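Local coordinates for hypothetical protein (Aquifex aeolicus, PDB 2HEK) that binds guanosine-5'-diphosphate and a zinc ion and, as an HD-domain protein, may act as a dGTPase, at residues F26-L31 with T50-S55. Numbering follows the deposited sequence.
Sequences FPFQRL and TRFEHS. With ZN (zinc ion), chain D; GDP (guanosine-5'-diphosphate), chain H; PO4 (phosphate ion), chain C.
Thr50 caps helix 51-69 and rests its CB and OG1 against the carbonyl oxygen of Leu31. It forms a capping box with Glu53: Thr50 N donates to Glu53 OE1 (2.9 Å), and OG1 accepts a weak bond from Phe52 N. Arg51 packs its CB against the CB of Leu31 (4.0 Å). Its chain then runs extended from CG to NE and carries the guanidinium to the phosphate. Arg51 NH1 makes a salt bridge to Asp85 and a hydrogen bond to phosphate O2 (3.0 Å). Phe52 has the largest share of the contact, closely followed by Leu31. Phe52 N also donates weakly to Leu31 O (3.4 Å, 135°). With CG anti to the backbone N (chi1 -177°), the ring reaches Phe28. The edge of Phe28 points at the face of Phe52 in an offset edge-to-face pair, centroids 5.1 Å apart and planes at 65°. Gln29 lies alongside Phe52, and Gln29 NE2 donates to GDP O6 (2.9 Å). The two side chains therefore approach the guanine oxygen together, and Arg32 adds a cation-pi contact to Phe52. His54 NE2 binds zinc at 2.3 Å, as does Asp161 OD1; a phosphate oxygen and a water are further ligands. The same helix turn therefore carries Phe52 of the GDP pocket and His54 of the zinc site. Ser55 OG bonds to Arg51 O, on the opposite face of that carbonyl from Ser55 N. Ser55 CB touches Phe28 CZ (3.6 Å). An alanine in place of Phe28 would probably open a gap beside Ser55 and let the Phe52 ring turn, disturbing the wall of the nucleotide pocket. Around the contact, helix 17-23 packs on both phenylalanines through Ile23. Helix 250-253 meets Pro27 and Arg30, while Pro45 of the second subunit packs on Phe52.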
loop_
_atom_site.group_PDB
_atom_site.type_symbol
_atom_site.label_atom_id
_atom_site.label_comp_id
_atom_site.label_asym_id
_atom_site.label_seq_id
_atom_site.Cartn_x
_atom_site.Cartn_y
_atom_site.Cartn_z
ATOM N N PHE A 26 -7.952 -28.564 -20.633
ATOM C CA PHE A 26 -7.852 -29.356 -19.419
ATOM C C PHE A 26 -6.450 -29.366 -18.767
ATOM O O PHE A 26 -6.353 -29.277 -17.556
ATOM C CB PHE A 26 -8.353 -30.794 -19.668
ATOM C CG PHE A 26 -8.062 -31.752 -18.543
ATOM C CD1 PHE A 26 -9.042 -32.052 -17.593
ATOM C CD2 PHE A 26 -6.825 -32.380 -18.446
ATOM C CE1 PHE A 26 -8.778 -32.956 -16.543
ATOM C CE2 PHE A 26 -6.543 -33.273 -17.395
ATOM C CZ PHE A 26 -7.515 -33.559 -16.445
ATOM N N PRO A 27 -5.359 -29.523 -19.550
ATOM C CA PRO A 27 -4.044 -29.497 -18.855
ATOM C C PRO A 27 -3.717 -28.149 -18.168
ATOM O O PRO A 27 -3.004 -28.129 -17.158
ATOM C CB PRO A 27 -3.046 -29.769 -19.981
ATOM C CG PRO A 27 -3.881 -30.503 -21.053
ATOM C CD PRO A 27 -5.209 -29.793 -20.994
ATOM N N PHE A 28 -4.231 -27.046 -18.697
ATOM C CA PHE A 28 -4.039 -25.764 -18.020
ATOM C C PHE A 28 -4.977 -25.644 -16.813
ATOM O O PHE A 28 -4.565 -25.197 -15.732
ATOM C CB PHE A 28 -4.168 -24.567 -18.974
ATOM C CG PHE A 28 -3.646 -23.278 -18.395
ATOM C CD1 PHE A 28 -2.329 -22.869 -18.645
ATOM C CD2 PHE A 28 -4.453 -22.469 -17.608
ATOM C CE1 PHE A 28 -1.824 -21.695 -18.086
ATOM C CE2 PHE A 28 -3.964 -21.253 -17.072
ATOM C CZ PHE A 28 -2.653 -20.873 -17.312
ATOM N N GLN A 29 -6.218 -26.085 -16.961
ATOM C CA GLN A 29 -7.157 -25.997 -15.825
ATOM C C GLN A 29 -6.702 -26.839 -14.617
ATOM O O GLN A 29 -6.935 -26.466 -13.467
ATOM C CB GLN A 29 -8.596 -26.371 -16.246
ATOM C CG GLN A 29 -9.208 -25.374 -17.186
ATOM C CD GLN A 29 -9.660 -24.089 -16.477
ATOM O OE1 GLN A 29 -10.129 -24.138 -15.352
ATOM N NE2 GLN A 29 -9.532 -22.957 -17.142
ATOM N N ARG A 30 -6.030 -27.960 -14.878
ATOM C CA ARG A 30 -5.388 -28.761 -13.837
ATOM C C ARG A 30 -4.564 -27.902 -12.850
ATOM O O ARG A 30 -4.462 -28.194 -11.627
ATOM C CB ARG A 30 -4.444 -29.790 -14.521
ATOM C CG ARG A 30 -3.612 -30.621 -13.541
ATOM C CD ARG A 30 -2.635 -31.602 -14.237
ATOM N NE ARG A 30 -1.709 -32.054 -13.220
ATOM C CZ ARG A 30 -0.549 -31.450 -12.933
ATOM N NH1 ARG A 30 -0.109 -30.422 -13.648
ATOM N NH2 ARG A 30 0.198 -31.912 -11.948
ATOM N N LEU A 31 -3.933 -26.861 -13.375
ATOM C CA LEU A 31 -3.043 -26.080 -12.536
ATOM C C LEU A 31 -3.815 -25.374 -11.409
ATOM O O LEU A 31 -3.226 -25.066 -10.399
ATOM C CB LEU A 31 -2.257 -25.083 -13.378
ATOM C CG LEU A 31 -1.301 -25.681 -14.422
ATOM C CD1 LEU A 31 -0.661 -24.538 -15.163
ATOM C CD2 LEU A 31 -0.242 -26.589 -13.805
ATOM N N THR A 50 -2.502 -20.777 -6.477
ATOM C CA THR A 50 -2.204 -21.962 -7.289
ATOM C C THR A 50 -1.349 -21.654 -8.501
ATOM O O THR A 50 -1.110 -20.471 -8.827
ATOM C CB THR A 50 -3.491 -22.671 -7.759
ATOM O OG1 THR A 50 -4.031 -21.954 -8.865
ATOM C CG2 THR A 50 -4.544 -22.705 -6.665
ATOM N N ARG A 51 -0.857 -22.719 -9.153
ATOM C CA ARG A 51 -0.023 -22.575 -10.368
ATOM C C ARG A 51 -0.775 -21.908 -11.528
ATOM O O ARG A 51 -0.164 -21.264 -12.403
ATOM C CB ARG A 51 0.530 -23.956 -10.775
ATOM C CG ARG A 51 1.579 -24.365 -9.734
ATOM C CD ARG A 51 2.669 -25.256 -10.289
ATOM N NE ARG A 51 3.673 -25.444 -9.234
ATOM C CZ ARG A 51 4.715 -24.651 -8.991
ATOM N NH1 ARG A 51 4.994 -23.586 -9.746
ATOM N NH2 ARG A 51 5.503 -24.943 -7.965
ATOM N N PHE A 52 -2.103 -22.004 -11.479
ATOM C CA PHE A 52 -2.995 -21.358 -12.487
ATOM C C PHE A 52 -2.813 -19.858 -12.456
ATOM O O PHE A 52 -2.475 -19.233 -13.473
ATOM C CB PHE A 52 -4.450 -21.756 -12.228
ATOM C CG PHE A 52 -5.447 -21.207 -13.235
ATOM C CD1 PHE A 52 -5.856 -21.987 -14.312
ATOM C CD2 PHE A 52 -6.038 -19.956 -13.049
ATOM C CE1 PHE A 52 -6.805 -21.512 -15.228
ATOM C CE2 PHE A 52 -6.966 -19.437 -13.964
ATOM C CZ PHE A 52 -7.353 -20.242 -15.092
ATOM N N GLU A 53 -2.998 -19.243 -11.294
ATOM C CA GLU A 53 -2.836 -17.789 -11.235
ATOM C C GLU A 53 -1.413 -17.359 -11.484
ATOM O O GLU A 53 -1.180 -16.303 -12.096
ATOM C CB GLU A 53 -3.300 -17.216 -9.889
ATOM C CG GLU A 53 -4.737 -17.602 -9.484
ATOM C CD GLU A 53 -4.789 -18.864 -8.624
ATOM O OE1 GLU A 53 -4.345 -18.826 -7.438
ATOM O OE2 GLU A 53 -5.294 -19.881 -9.147
ATOM N N HIS A 54 -0.456 -18.110 -10.934
ATOM C CA HIS A 54 0.971 -17.858 -11.196
ATOM C C HIS A 54 1.255 -17.835 -12.725
ATOM O O HIS A 54 1.911 -16.921 -13.233
ATOM C CB HIS A 54 1.854 -18.920 -10.504
ATOM C CG HIS A 54 3.298 -18.847 -10.896
ATOM N ND1 HIS A 54 4.039 -17.682 -10.792
ATOM C CD2 HIS A 54 4.144 -19.794 -11.383
ATOM C CE1 HIS A 54 5.272 -17.916 -11.212
ATOM N NE2 HIS A 54 5.358 -19.188 -11.576
ATOM N N SER A 55 0.736 -18.818 -13.460
ATOM C CA SER A 55 0.961 -18.869 -14.930
ATOM C C SER A 55 0.391 -17.656 -15.666
ATOM O O SER A 55 1.035 -17.152 -16.590
ATOM C CB SER A 55 0.388 -20.164 -15.529
ATOM O OG SER A 55 1.042 -21.293 -14.963
HETATM ZN ZN ZN D . 6.719 -20.828 -12.365
HETATM P PB GDP H . -18.721 -14.162 -20.025
HETATM O O1B GDP H . -19.292 -13.221 -18.979
HETATM O O2B GDP H . -19.524 -14.020 -21.306
HETATM O O3B GDP H . -17.279 -13.783 -20.316
HETATM O O3A GDP H . -18.818 -15.700 -19.500
HETATM P PA GDP H . -17.562 -16.498 -18.850
HETATM O O1A GDP H . -16.395 -16.572 -19.816
HETATM O O2A GDP H . -17.934 -17.889 -18.387
HETATM O "O5'" GDP H . -17.199 -15.573 -17.579
HETATM C "C5'" GDP H . -16.103 -15.862 -16.722
HETATM C "C4'" GDP H . -15.279 -14.594 -16.570
HETATM O "O4'" GDP H . -14.396 -14.794 -15.470
HETATM C "C3'" GDP H . -14.417 -14.299 -17.800
HETATM O "O3'" GDP H . -14.848 -13.120 -18.497
HETATM C "C2'" GDP H . -13.002 -14.141 -17.265
HETATM O "O2'" GDP H . -12.665 -12.756 -17.175
HETATM C "C1'" GDP H . -13.023 -14.740 -15.862
HETATM N N9 GDP H . -12.407 -16.104 -15.785
HETATM C C8 GDP H . -11.814 -16.623 -14.687
HETATM N N7 GDP H . -11.333 -17.878 -14.895
HETATM C C5 GDP H . -11.613 -18.194 -16.175
HETATM C C6 GDP H . -11.392 -19.357 -17.066
HETATM O O6 GDP H . -10.823 -20.377 -16.660
HETATM N N1 GDP H . -11.836 -19.286 -18.328
HETATM C C2 GDP H . -12.480 -18.205 -18.825
HETATM N N2 GDP H . -12.903 -18.209 -20.113
HETATM N N3 GDP H . -12.724 -17.102 -18.070
HETATM C C4 GDP H . -12.325 -17.031 -16.761
HETATM P P PO4 C . 8.324 -22.602 -11.278
HETATM O O1 PO4 C . 7.810 -23.502 -12.386
HETATM O O2 PO4 C . 7.213 -21.792 -10.662
HETATM O O3 PO4 C . 8.975 -23.466 -10.211
HETATM O O4 PO4 C . 9.408 -21.733 -11.817
HETATM O O HOH W 1 5.909 -20.465 -14.485
#